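Local coordinates for endonuclease V (PDB 3GA2), which probably cleaves DNA at the second phosphodiester bond 3' to a deoxyinosine, a magnesium-dependent step in the repair of deaminated bases, at residues Ile62-Ala67 against Glu71-Val76; Leu98-Ala103 against Ala133-Lys138; Gln211-Arg214 against Val219-Ala222. The protein carries 1 engineered substitution. One frame throughout, in Å; residues are numbered along the deposited sequence.

Interaction 1: Ile62-Ala67 against Glu71-Val76; sequences IIVIDA and EVIEKV
Val64 drops its forked side chain between Ile73 and Glu74. CG1 of Val64, anti to the backbone N (chi1 -173°), meets the end of Ile73, with 3.6 Å to Ile73 CD1. Its other branch runs alongside the Glu74 chain, 4.1 Å from Glu74 OE1; that carboxylate is bonded beyond the pair, to Thr108 and Glu107 N. With Ile73 bulging out, its CG1 also settles against the Val64 carbonyl, 3.4 Å from Val64 O. On the opposite face of the sheet Ile63 and Lys75 lie side by side, and Ile63 CD1 rests along the lysine stem, 3.5 Å from Lys75 CD. Val72 CG1 meets Ile63 CG2 at 4.1 Å, while Val72 CG2 lies between Ile63 CG2 and Ile65 CG2.

The backbone explains these offsets. Val64 O accepts from Ile73 N at 2.9 Å and, weakly, from Glu74 N at 3.4 Å, so the register slips by one residue and Ile65 pairs with Val72. With Ile73 and Glu74 both opposite Val64, this is a classic beta bulge, in a hairpin whose strand axes run antiparallel at 159° at the margin of the RNase H-like sheet.

Interaction 2: Leu98-Ala103 against Ala133-Lys138; sequences LIIEAA and AFFLGK
Ile100 and Phe135 make the tighter of two apolar touches between the helices 96-105 and 128-136. The Ile100 CD1 methyl reaches the root of the phenylalanine rather than its outer ring, 3.3 Å from Phe135 CB and 3.5 Å from Phe135 CG; the first is somewhat short for two carbons, so its exact value is doubtful. Toward the ring itself the methyl comes obliquely, and the two side chains cross at about a right angle. Two bends of the isoleucine, chi1 -53° and chi2 -54°, carry CD1 across to the other helix although its CB does not point there. In the second touch, Ala103 offers its single methyl to one branch of Leu136, with 3.6 Å between Ala103 CB and Leu136 CD2. The short alanine lets the longer leucine bridge backbones whose CA atoms, Ala103 to Leu136, stand 7.7 Å apart. All four residues are buried, yet the two segments hide only 177 Å² from each other, and just these two residue pairs come within 4.5 Å.

Between the two segments the contact is apolar; backbone bonds run within each of them. Ala103 N donates to Ile99 O at 3.0 Å, and Gly137 N closes the last turn on Ala133 O at 2.7 Å. Gly137 then leaves helical geometry with a positive phi of 63°, ending the helix just past Leu136.

Other parts of the fold close the surroundings. The N-terminal residues tie into both helices, through backbone hydrogen bonds of Ala103 with Met1 and of Phe135 with Phe4, while His7 meets the Phe135 ring edge-to-face. Toward the sheet, Leu136 packs on Phe113 and Phe115 of strand 113-116, and Ala103 rests on Ile62 of strand 55-66, so both helices pack against the central sheet, apparently on the same face.

Interaction 3: Gln211-Arg214 against Val219-Ala222; sequences QESR and VRLA
The Arg220 guanidinium presents one face to Ser213 and Glu212, in a surface contact of the RNase H-like fold between the loop before helix 217-235 and that helix itself. Ser213 OG stands over this face, 2.7 Å from Arg220 NE and 3.0 Å from Arg220 CZ, an unusually tight approach whose exact distances are doubtful. So short a separation might suggest a hydrogen bond, but the angle is poor: the hydroxyl lies above the plane, whereas the N-H groups point within it. Glu212 O lies over the same face, 4.0 Å above the plane and offset toward its rim. The Glu212 side chain also comes from this side, nearer the edge at NH1, with CB 3.2 Å from Arg220 NH1.

Charge pairing is loose. The carboxylate and guanidinium planes are turned 78° from each other, and Glu212 OE2 remains 5.0 Å from Arg220 NH1, so opposite charges are near without forming a salt bridge. Any attraction is therefore probably long-range, with the aliphatic part of Glu212 doing the touching. Arg220 arrives through a chain extended from CG to NE, with CG anti to the backbone N (chi1 179°), which carries the flat group outward from the helix to the loop. Its side chain is about 8 Å from that of Asp46, a predicted magnesium ligand, so Arg220 lies near the predicted metal site, without evidence of joining it.

The Ser213 hydroxyl also donates a weak hydrogen bond within its own loop, 2.9 Å from Ser213 OG to Glu212 O.

How the interactions relate
Along the chain the three contacts come in series, 1, 2, then 3, all within the endonuclease V fold. Interaction 1 lies in the middle spatially: its centre is 16 Å from that of interaction 2 and 14 Å from that of interaction 3, whereas those two are 22 Å apart and do not touch. The hairpin meets both through opposite faces of the sheet. Ile62 CD1 approaches Ala103 N of helix 96-105 at 3.5 Å, and Ile63 CG1 meets Ala222 CA of helix 217-235 at 3.4 Å. The sheet is thus sandwiched between helices, with the predicted magnesium ligands Asp46 and Asp116 nearer to interactions 1 and 3 and interaction 2 away from them.

Interaction 1: Ile62-Ala67 against Glu71-Val76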
ATOM      1  N   ILE A  62      -4.354   6.364  -8.210  1.00 14.35           N
ATOM      2  CA  ILE A  62      -4.053   7.086  -6.989  1.00 11.41           C
ATOM      3  C   ILE A  62      -5.217   8.044  -6.804  1.00 13.74           C
ATOM      4  O   ILE A  62      -5.539   8.827  -7.698  1.00 13.56           O
ATOM      5  CB  ILE A  62      -2.738   7.886  -7.096  1.00 10.54           C
ATOM      6  CG1 ILE A  62      -1.549   6.926  -7.198  1.00 14.58           C
ATOM      7  CG2 ILE A  62      -2.575   8.793  -5.876  1.00 19.50           C
ATOM      8  CD1 ILE A  62      -0.204   7.619  -7.346  1.00 13.94           C
ATOM      9  N   ILE A  63      -5.866   7.952  -5.650  1.00 10.51           N
ATOM     10  CA  ILE A  63      -6.993   8.813  -5.332  1.00 10.41           C
ATOM     11  C   ILE A  63      -6.558   9.686  -4.169  1.00  6.74           C
ATOM     12  O   ILE A  63      -6.172   9.167  -3.127  1.00 11.62           O
ATOM     13  CB  ILE A  63      -8.217   8.000  -4.879  1.00  6.81           C
ATOM     14  CG1 ILE A  63      -8.521   6.905  -5.898  1.00  6.81           C
ATOM     15  CG2 ILE A  63      -9.410   8.925  -4.702  1.00 13.23           C
ATOM     16  CD1 ILE A  63      -8.877   7.427  -7.278  1.00  3.69           C
ATOM     17  N   VAL A  64      -6.605  10.999  -4.356  1.00  6.24           N
ATOM     18  CA  VAL A  64      -6.216  11.934  -3.311  1.00  5.43           C
ATOM     19  C   VAL A  64      -7.466  12.554  -2.709  1.00  7.83           C
ATOM     20  O   VAL A  64      -8.330  13.038  -3.435  1.00 13.13           O
ATOM     21  CB  VAL A  64      -5.337  13.075  -3.876  1.00  8.78           C
ATOM     22  CG1 VAL A  64      -4.804  13.932  -2.742  1.00  9.47           C
ATOM     23  CG2 VAL A  64      -4.179  12.494  -4.688  1.00 10.33           C
ATOM     24  N   ILE A  65      -7.589  12.515  -1.386  1.00  8.68           N
ATOM     25  CA  ILE A  65      -8.745  13.129  -0.752  1.00  9.34           C
ATOM     26  C   ILE A  65      -8.297  14.220   0.210  1.00  9.22           C
ATOM     27  O   ILE A  65      -7.134  14.269   0.608  1.00 11.51           O
ATOM     28  CB  ILE A  65      -9.610  12.104   0.030  1.00  8.94           C
ATOM     29  CG1 ILE A  65      -8.814  11.516   1.195  1.00 13.38           C
ATOM     30  CG2 ILE A  65     -10.082  10.991  -0.914  1.00  9.13           C
ATOM     31  CD1 ILE A  65      -9.682  10.874   2.252  1.00 19.58           C
ATOM     32  N   ASP A  66      -9.226  15.106   0.559  1.00 17.63           N
ATOM     33  CA  ASP A  66      -8.956  16.183   1.504  1.00 11.23           C
ATOM     34  C   ASP A  66      -9.043  15.491   2.856  1.00 11.65           C
ATOM     35  O   ASP A  66     -10.009  14.779   3.127  1.00 13.00           O
ATOM     36  CB  ASP A  66     -10.032  17.266   1.377  1.00 23.94           C
ATOM     37  CG  ASP A  66      -9.904  18.347   2.434  1.00 21.35           C
ATOM     38  OD1 ASP A  66     -10.271  18.093   3.602  1.00 24.60           O
ATOM     39  OD2 ASP A  66      -9.427  19.445   2.096  1.00 24.73           O
ATOM     40  N   ALA A  67      -8.035  15.674   3.701  1.00 11.99           N
ATOM     41  CA  ALA A  67      -8.026  15.008   5.005  1.00 17.77           C
ATOM     42  C   ALA A  67      -9.240  15.287   5.885  1.00 15.96           C
ATOM     43  O   ALA A  67      -9.772  14.369   6.497  1.00 14.79           O
ATOM     44  CB  ALA A  67      -6.749  15.369   5.764  1.00 10.71           C
ATOM     45  N   GLU A  71     -13.240  14.512   0.866  1.00 18.66           N
ATOM     46  CA  GLU A  71     -13.671  14.631  -0.521  1.00 19.48           C
ATOM     47  C   GLU A  71     -12.509  14.400  -1.482  1.00 16.59           C
ATOM     48  O   GLU A  71     -11.356  14.701  -1.167  1.00 12.93           O
ATOM     49  CB  GLU A  71     -14.300  16.007  -0.763  1.00 19.64           C
ATOM     50  CG  GLU A  71     -15.649  16.173  -0.065  1.00 29.02           C
ATOM     51  CD  GLU A  71     -16.155  17.605  -0.061  1.00 37.47           C
ATOM     52  OE1 GLU A  71     -15.970  18.308  -1.074  1.00 38.60           O
ATOM     53  OE2 GLU A  71     -16.755  18.018   0.954  1.00 45.16           O
ATOM     54  N   VAL A  72     -12.822  13.860  -2.653  1.00 15.41           N
ATOM     55  CA  VAL A  72     -11.811  13.578  -3.664  1.00 14.66           C
ATOM     56  C   VAL A  72     -11.378  14.878  -4.331  1.00 17.33           C
ATOM     57  O   VAL A  72     -12.209  15.638  -4.826  1.00 12.83           O
ATOM     58  CB  VAL A  72     -12.366  12.615  -4.729  1.00 14.94           C
ATOM     59  CG1 VAL A  72     -11.324  12.354  -5.795  1.00 12.98           C
ATOM     60  CG2 VAL A  72     -12.798  11.320  -4.070  1.00  9.95           C
ATOM     61  N   ILE A  73     -10.076  15.137  -4.337  1.00 13.62           N
ATOM     62  CA  ILE A  73      -9.571  16.355  -4.949  1.00 17.80           C
ATOM     63  C   ILE A  73      -8.758  16.086  -6.198  1.00  9.77           C
ATOM     64  O   ILE A  73      -8.543  16.984  -7.007  1.00 13.60           O
ATOM     65  CB  ILE A  73      -8.715  17.172  -3.957  1.00 14.61           C
ATOM     66  CG1 ILE A  73      -7.537  16.334  -3.461  1.00 17.89           C
ATOM     67  CG2 ILE A  73      -9.583  17.632  -2.806  1.00 12.16           C
ATOM     68  CD1 ILE A  73      -6.668  17.045  -2.443  1.00 16.58           C
ATOM     69  N   GLU A  74      -8.300  14.852  -6.362  1.00 15.57           N
ATOM     70  CA  GLU A  74      -7.515  14.506  -7.537  1.00  7.98           C
ATOM     71  C   GLU A  74      -7.482  13.000  -7.792  1.00 15.08           C
ATOM     72  O   GLU A  74      -7.480  12.192  -6.862  1.00 14.93           O
ATOM     73  CB  GLU A  74      -6.081  15.048  -7.392  1.00 14.74           C
ATOM     74  CG  GLU A  74      -5.145  14.649  -8.535  1.00 14.58           C
ATOM     75  CD  GLU A  74      -3.792  15.343  -8.476  1.00 19.89           C
ATOM     76  OE1 GLU A  74      -3.187  15.413  -7.384  1.00 24.22           O
ATOM     77  OE2 GLU A  74      -3.320  15.809  -9.533  1.00 18.92           O
ATOM     78  N   LYS A  75      -7.467  12.634  -9.068  1.00 17.17           N
ATOM     79  CA  LYS A  75      -7.405  11.234  -9.459  1.00 16.25           C
ATOM     80  C   LYS A  75      -6.473  11.097 -10.655  1.00 13.79           C
ATOM     81  O   LYS A  75      -6.555  11.869 -11.610  1.00 13.72           O
ATOM     82  CB  LYS A  75      -8.798  10.700  -9.821  1.00 21.90           C
ATOM     83  CG  LYS A  75      -9.772  10.690  -8.657  1.00 28.66           C
ATOM     84  CD  LYS A  75     -10.949   9.759  -8.899  1.00 37.70           C
ATOM     85  CE  LYS A  75     -11.812  10.217 -10.055  1.00 45.11           C
ATOM     86  NZ  LYS A  75     -12.974   9.309 -10.256  1.00 47.40           N
ATOM     87  N   VAL A  76      -5.564  10.135 -10.581  1.00  8.05           N
ATOM     88  CA  VAL A  76      -4.623   9.886 -11.669  1.00 11.02           C
ATOM     89  C   VAL A  76      -4.452   8.393 -11.808  1.00  9.46           C
ATOM     90  O   VAL A  76      -4.821   7.632 -10.916  1.00 14.58           O
ATOM     91  CB  VAL A  76      -3.222  10.494 -11.392  1.00 15.99           C
ATOM     92  CG1 VAL A  76      -3.305  12.007 -11.342  1.00  5.79           C
ATOM     93  CG2 VAL A  76      -2.658   9.935 -10.086  1.00 16.47           C
TER

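Interaction 2: Leu98-Ala103 against Ala133-Lys138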
ATOM      1  N   LEU A  98       4.747   1.418 -12.349  1.00 19.62           N
ATOM      2  CA  LEU A  98       3.430   2.002 -12.581  1.00 23.46           C
ATOM      3  C   LEU A  98       3.048   2.955 -11.451  1.00 21.10           C
ATOM      4  O   LEU A  98       2.392   3.971 -11.683  1.00 24.69           O
ATOM      5  CB  LEU A  98       2.364   0.910 -12.710  1.00 18.21           C
ATOM      6  CG  LEU A  98       2.368   0.157 -14.045  1.00 13.26           C
ATOM      7  CD1 LEU A  98       1.388  -0.996 -14.004  1.00 15.50           C
ATOM      8  CD2 LEU A  98       2.012   1.129 -15.159  1.00 14.85           C
ATOM      9  N   ILE A  99       3.458   2.625 -10.229  1.00 13.39           N
ATOM     10  CA  ILE A  99       3.154   3.464  -9.073  1.00 14.38           C
ATOM     11  C   ILE A  99       3.856   4.811  -9.191  1.00 15.47           C
ATOM     12  O   ILE A  99       3.252   5.866  -8.972  1.00 14.89           O
ATOM     13  CB  ILE A  99       3.587   2.787  -7.759  1.00 18.30           C
ATOM     14  CG1 ILE A  99       2.853   1.449  -7.615  1.00 15.41           C
ATOM     15  CG2 ILE A  99       3.282   3.706  -6.569  1.00 11.33           C
ATOM     16  CD1 ILE A  99       3.273   0.624  -6.399  1.00 19.20           C
ATOM     17  N   ILE A 100       5.130   4.768  -9.553  1.00 14.86           N
ATOM     18  CA  ILE A 100       5.922   5.977  -9.703  1.00 20.85           C
ATOM     19  C   ILE A 100       5.365   6.837 -10.829  1.00 16.44           C
ATOM     20  O   ILE A 100       5.255   8.052 -10.691  1.00 19.78           O
ATOM     21  CB  ILE A 100       7.387   5.635 -10.015  1.00 21.50           C
ATOM     22  CG1 ILE A 100       7.925   4.670  -8.961  1.00 23.05           C
ATOM     23  CG2 ILE A 100       8.220   6.909 -10.056  1.00 25.90           C
ATOM     24  CD1 ILE A 100       7.747   5.161  -7.545  1.00 36.12           C
ATOM     25  N   GLU A 101       5.018   6.198 -11.941  1.00 19.98           N
ATOM     26  CA  GLU A 101       4.465   6.910 -13.088  1.00 19.23           C
ATOM     27  C   GLU A 101       3.221   7.697 -12.707  1.00 19.58           C
ATOM     28  O   GLU A 101       3.075   8.865 -13.078  1.00 16.40           O
ATOM     29  CB  GLU A 101       4.108   5.928 -14.204  1.00 24.63           C
ATOM     30  CG  GLU A 101       5.080   5.942 -15.365  1.00 34.26           C
ATOM     31  CD  GLU A 101       5.301   7.341 -15.901  1.00 41.52           C
ATOM     32  OE1 GLU A 101       4.299   8.027 -16.211  1.00 47.77           O
ATOM     33  OE2 GLU A 101       6.473   7.757 -16.012  1.00 32.89           O
ATOM     34  N   ALA A 102       2.325   7.043 -11.975  1.00 10.60           N
ATOM     35  CA  ALA A 102       1.082   7.663 -11.537  1.00 14.25           C
ATOM     36  C   ALA A 102       1.376   8.816 -10.585  1.00  9.64           C
ATOM     37  O   ALA A 102       0.849   9.914 -10.747  1.00 11.60           O
ATOM     38  CB  ALA A 102       0.192   6.620 -10.849  1.00 11.70           C
ATOM     39  N   ALA A 103       2.237   8.564  -9.603  1.00 17.11           N
ATOM     40  CA  ALA A 103       2.601   9.587  -8.628  1.00 22.26           C
ATOM     41  C   ALA A 103       3.167  10.832  -9.314  1.00 19.39           C
ATOM     42  O   ALA A 103       2.942  11.958  -8.861  1.00 17.45           O
ATOM     43  CB  ALA A 103       3.616   9.025  -7.637  1.00 18.35           C
ATOM     44  N   ALA A 133       7.581   3.960  -0.365  1.00 10.49           N
ATOM     45  CA  ALA A 133       7.864   5.138   0.447  1.00 15.31           C
ATOM     46  C   ALA A 133       9.171   5.822   0.070  1.00 14.45           C
ATOM     47  O   ALA A 133       9.237   7.049   0.018  1.00 17.04           O
ATOM     48  CB  ALA A 133       7.881   4.769   1.916  1.00 17.11           C
ATOM     49  N   PHE A 134      10.212   5.040  -0.194  1.00 17.18           N
ATOM     50  CA  PHE A 134      11.491   5.635  -0.552  1.00 13.77           C
ATOM     51  C   PHE A 134      11.374   6.496  -1.802  1.00 14.22           C
ATOM     52  O   PHE A 134      11.932   7.590  -1.856  1.00 21.88           O
ATOM     53  CB  PHE A 134      12.555   4.556  -0.752  1.00 24.06           C
ATOM     54  CG  PHE A 134      12.828   3.747   0.478  1.00 12.74           C
ATOM     55  CD1 PHE A 134      12.226   2.507   0.657  1.00 19.36           C
ATOM     56  CD2 PHE A 134      13.671   4.231   1.466  1.00 16.79           C
ATOM     57  CE1 PHE A 134      12.460   1.757   1.811  1.00 15.16           C
ATOM     58  CE2 PHE A 134      13.914   3.491   2.624  1.00 19.16           C
ATOM     59  CZ  PHE A 134      13.305   2.253   2.794  1.00 16.14           C
ATOM     60  N   PHE A 135      10.644   6.019  -2.803  1.00 20.27           N
ATOM     61  CA  PHE A 135      10.479   6.793  -4.025  1.00 13.83           C
ATOM     62  C   PHE A 135       9.619   8.035  -3.806  1.00 18.16           C
ATOM     63  O   PHE A 135       9.938   9.117  -4.299  1.00 16.10           O
ATOM     64  CB  PHE A 135       9.841   5.952  -5.127  1.00 21.31           C
ATOM     65  CG  PHE A 135      10.751   4.918  -5.716  1.00 17.67           C
ATOM     66  CD1 PHE A 135      10.911   3.679  -5.105  1.00 18.35           C
ATOM     67  CD2 PHE A 135      11.412   5.166  -6.917  1.00 21.71           C
ATOM     68  CE1 PHE A 135      11.714   2.692  -5.683  1.00 12.82           C
ATOM     69  CE2 PHE A 135      12.218   4.190  -7.506  1.00 18.05           C
ATOM     70  CZ  PHE A 135      12.367   2.948  -6.886  1.00 12.82           C
ATOM     71  N   LEU A 136       8.526   7.871  -3.067  1.00 16.40           N
ATOM     72  CA  LEU A 136       7.600   8.968  -2.800  1.00 16.23           C
ATOM     73  C   LEU A 136       8.124   9.997  -1.804  1.00  9.44           C
ATOM     74  O   LEU A 136       7.705  11.154  -1.824  1.00 14.44           O
ATOM     75  CB  LEU A 136       6.264   8.416  -2.288  1.00 16.90           C
ATOM     76  CG  LEU A 136       5.522   7.388  -3.144  1.00 18.05           C
ATOM     77  CD1 LEU A 136       4.264   6.911  -2.411  1.00 15.79           C
ATOM     78  CD2 LEU A 136       5.146   8.006  -4.487  1.00  7.13           C
ATOM     79  N   GLY A 137       9.036   9.582  -0.931  1.00 17.24           N
ATOM     80  CA  GLY A 137       9.568  10.502   0.065  1.00 14.89           C
ATOM     81  C   GLY A 137       8.470  10.975   1.014  1.00 19.31           C
ATOM     82  O   GLY A 137       8.559  12.046   1.611  1.00 18.46           O
ATOM     83  N   LYS A 138       7.422  10.171   1.149  1.00 19.36           N
ATOM     84  CA  LYS A 138       6.321  10.517   2.023  1.00 12.82           C
ATOM     85  C   LYS A 138       5.957   9.359   2.934  1.00 14.02           C
ATOM     86  O   LYS A 138       6.305   8.214   2.674  1.00 11.69           O
ATOM     87  CB  LYS A 138       5.088  10.908   1.198  1.00 15.52           C
ATOM     88  CG  LYS A 138       5.238  12.184   0.373  1.00  9.38           C
ATOM     89  CD  LYS A 138       5.350  13.429   1.258  1.00 14.44           C
ATOM     90  CE  LYS A 138       5.187  14.711   0.442  1.00 23.75           C
ATOM     91  NZ  LYS A 138       5.131  15.931   1.300  1.00 21.50           N
TER

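Interaction 3: Gln211-Arg214 against Val219-Ala222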
ATOM      1  N   GLN A 211     -18.659   2.676   8.115  1.00 40.04           N
ATOM      2  CA  GLN A 211     -19.303   1.373   8.084  1.00 46.36           C
ATOM      3  C   GLN A 211     -19.931   1.056   6.732  1.00 50.94           C
ATOM      4  O   GLN A 211     -21.138   0.827   6.630  1.00 66.89           O
ATOM      5  CB  GLN A 211     -20.355   1.277   9.191  1.00 48.68           C
ATOM      6  CG  GLN A 211     -19.767   1.334  10.594  1.00 45.66           C
ATOM      7  CD  GLN A 211     -18.671   0.303  10.806  1.00 49.50           C
ATOM      8  OE1 GLN A 211     -18.900  -0.904  10.694  1.00 53.13           O
ATOM      9  NE2 GLN A 211     -17.469   0.777  11.112  1.00 40.45           N
ATOM     10  N   GLU A 212     -19.098   1.043   5.696  1.00 45.65           N
ATOM     11  CA  GLU A 212     -19.543   0.747   4.338  1.00 33.91           C
ATOM     12  C   GLU A 212     -18.585  -0.294   3.760  1.00 31.65           C
ATOM     13  O   GLU A 212     -18.975  -1.143   2.958  1.00 32.35           O
ATOM     14  CB  GLU A 212     -19.501   2.016   3.483  1.00 36.55           C
ATOM     15  CG  GLU A 212     -20.639   2.145   2.483  1.00 53.25           C
ATOM     16  CD  GLU A 212     -21.932   2.621   3.126  1.00 57.37           C
ATOM     17  OE1 GLU A 212     -22.411   1.961   4.074  1.00 55.74           O
ATOM     18  OE2 GLU A 212     -22.470   3.657   2.676  1.00 59.27           O
ATOM     19  N   SER A 213     -17.326  -0.211   4.182  1.00 28.67           N
ATOM     20  CA  SER A 213     -16.288  -1.134   3.738  1.00 32.00           C
ATOM     21  C   SER A 213     -15.218  -1.280   4.806  1.00 28.04           C
ATOM     22  O   SER A 213     -15.110  -0.452   5.712  1.00 27.58           O
ATOM     23  CB  SER A 213     -15.640  -0.635   2.449  1.00 30.72           C
ATOM     24  OG  SER A 213     -16.588  -0.580   1.398  1.00 59.74           O
ATOM     25  N   ARG A 214     -14.424  -2.336   4.702  1.00 16.77           N
ATOM     26  CA  ARG A 214     -13.360  -2.555   5.674  1.00 22.45           C
ATOM     27  C   ARG A 214     -12.087  -1.833   5.241  1.00 17.36           C
ATOM     28  O   ARG A 214     -11.093  -1.829   5.964  1.00 13.16           O
ATOM     29  CB  ARG A 214     -13.079  -4.048   5.827  1.00 21.44           C
ATOM     30  CG  ARG A 214     -12.737  -4.749   4.533  1.00 16.77           C
ATOM     31  CD  ARG A 214     -12.393  -6.206   4.789  1.00 21.12           C
ATOM     32  NE  ARG A 214     -12.049  -6.897   3.550  1.00 21.95           N
ATOM     33  CZ  ARG A 214     -11.093  -7.811   3.449  1.00 18.75           C
ATOM     34  NH1 ARG A 214     -10.376  -8.151   4.516  1.00 16.96           N
ATOM     35  NH2 ARG A 214     -10.853  -8.381   2.282  1.00 12.84           N
ATOM     36  N   VAL A 219      -8.340   4.127   0.023  1.00 12.27           N
ATOM     37  CA  VAL A 219      -8.033   2.836  -0.583  1.00 14.01           C
ATOM     38  C   VAL A 219      -9.254   2.212  -1.251  1.00 11.51           C
ATOM     39  O   VAL A 219      -9.138   1.608  -2.313  1.00 11.28           O
ATOM     40  CB  VAL A 219      -7.457   1.855   0.465  1.00  9.71           C
ATOM     41  CG1 VAL A 219      -7.047   0.552  -0.204  1.00 15.63           C
ATOM     42  CG2 VAL A 219      -6.254   2.484   1.155  1.00 13.78           C
ATOM     43  N   ARG A 220     -10.421   2.360  -0.633  1.00 17.51           N
ATOM     44  CA  ARG A 220     -11.639   1.799  -1.208  1.00 17.69           C
ATOM     45  C   ARG A 220     -11.926   2.469  -2.553  1.00 21.64           C
ATOM     46  O   ARG A 220     -12.343   1.810  -3.507  1.00 16.79           O
ATOM     47  CB  ARG A 220     -12.826   2.010  -0.266  1.00 18.96           C
ATOM     48  CG  ARG A 220     -14.141   1.477  -0.809  1.00 24.71           C
ATOM     49  CD  ARG A 220     -15.328   2.042  -0.049  1.00 40.11           C
ATOM     50  NE  ARG A 220     -16.572   1.379  -0.441  1.00 54.02           N
ATOM     51  CZ  ARG A 220     -17.779   1.728  -0.007  1.00 53.29           C
ATOM     52  NH1 ARG A 220     -17.916   2.742   0.838  1.00 59.24           N
ATOM     53  NH2 ARG A 220     -18.850   1.056  -0.413  1.00 43.04           N
ATOM     54  N   LEU A 221     -11.702   3.779  -2.628  1.00 16.86           N
ATOM     55  CA  LEU A 221     -11.933   4.504  -3.869  1.00 15.75           C
ATOM     56  C   LEU A 221     -10.928   4.102  -4.949  1.00 12.77           C
ATOM     57  O   LEU A 221     -11.294   3.913  -6.105  1.00 15.55           O
ATOM     58  CB  LEU A 221     -11.888   6.022  -3.623  1.00 11.13           C
ATOM     59  CG  LEU A 221     -13.095   6.514  -2.813  1.00 14.92           C
ATOM     60  CD1 LEU A 221     -13.009   8.008  -2.557  1.00 16.77           C
ATOM     61  CD2 LEU A 221     -14.375   6.174  -3.578  1.00  9.11           C
ATOM     62  N   ALA A 222      -9.664   3.955  -4.575  1.00 14.58           N
ATOM     63  CA  ALA A 222      -8.651   3.571  -5.548  1.00 16.51           C
ATOM     64  C   ALA A 222      -8.962   2.183  -6.103  1.00 15.10           C
ATOM     65  O   ALA A 222      -8.863   1.950  -7.305  1.00 24.12           O
ATOM     66  CB  ALA A 222      -7.267   3.582  -4.904  1.00 13.50           C
TER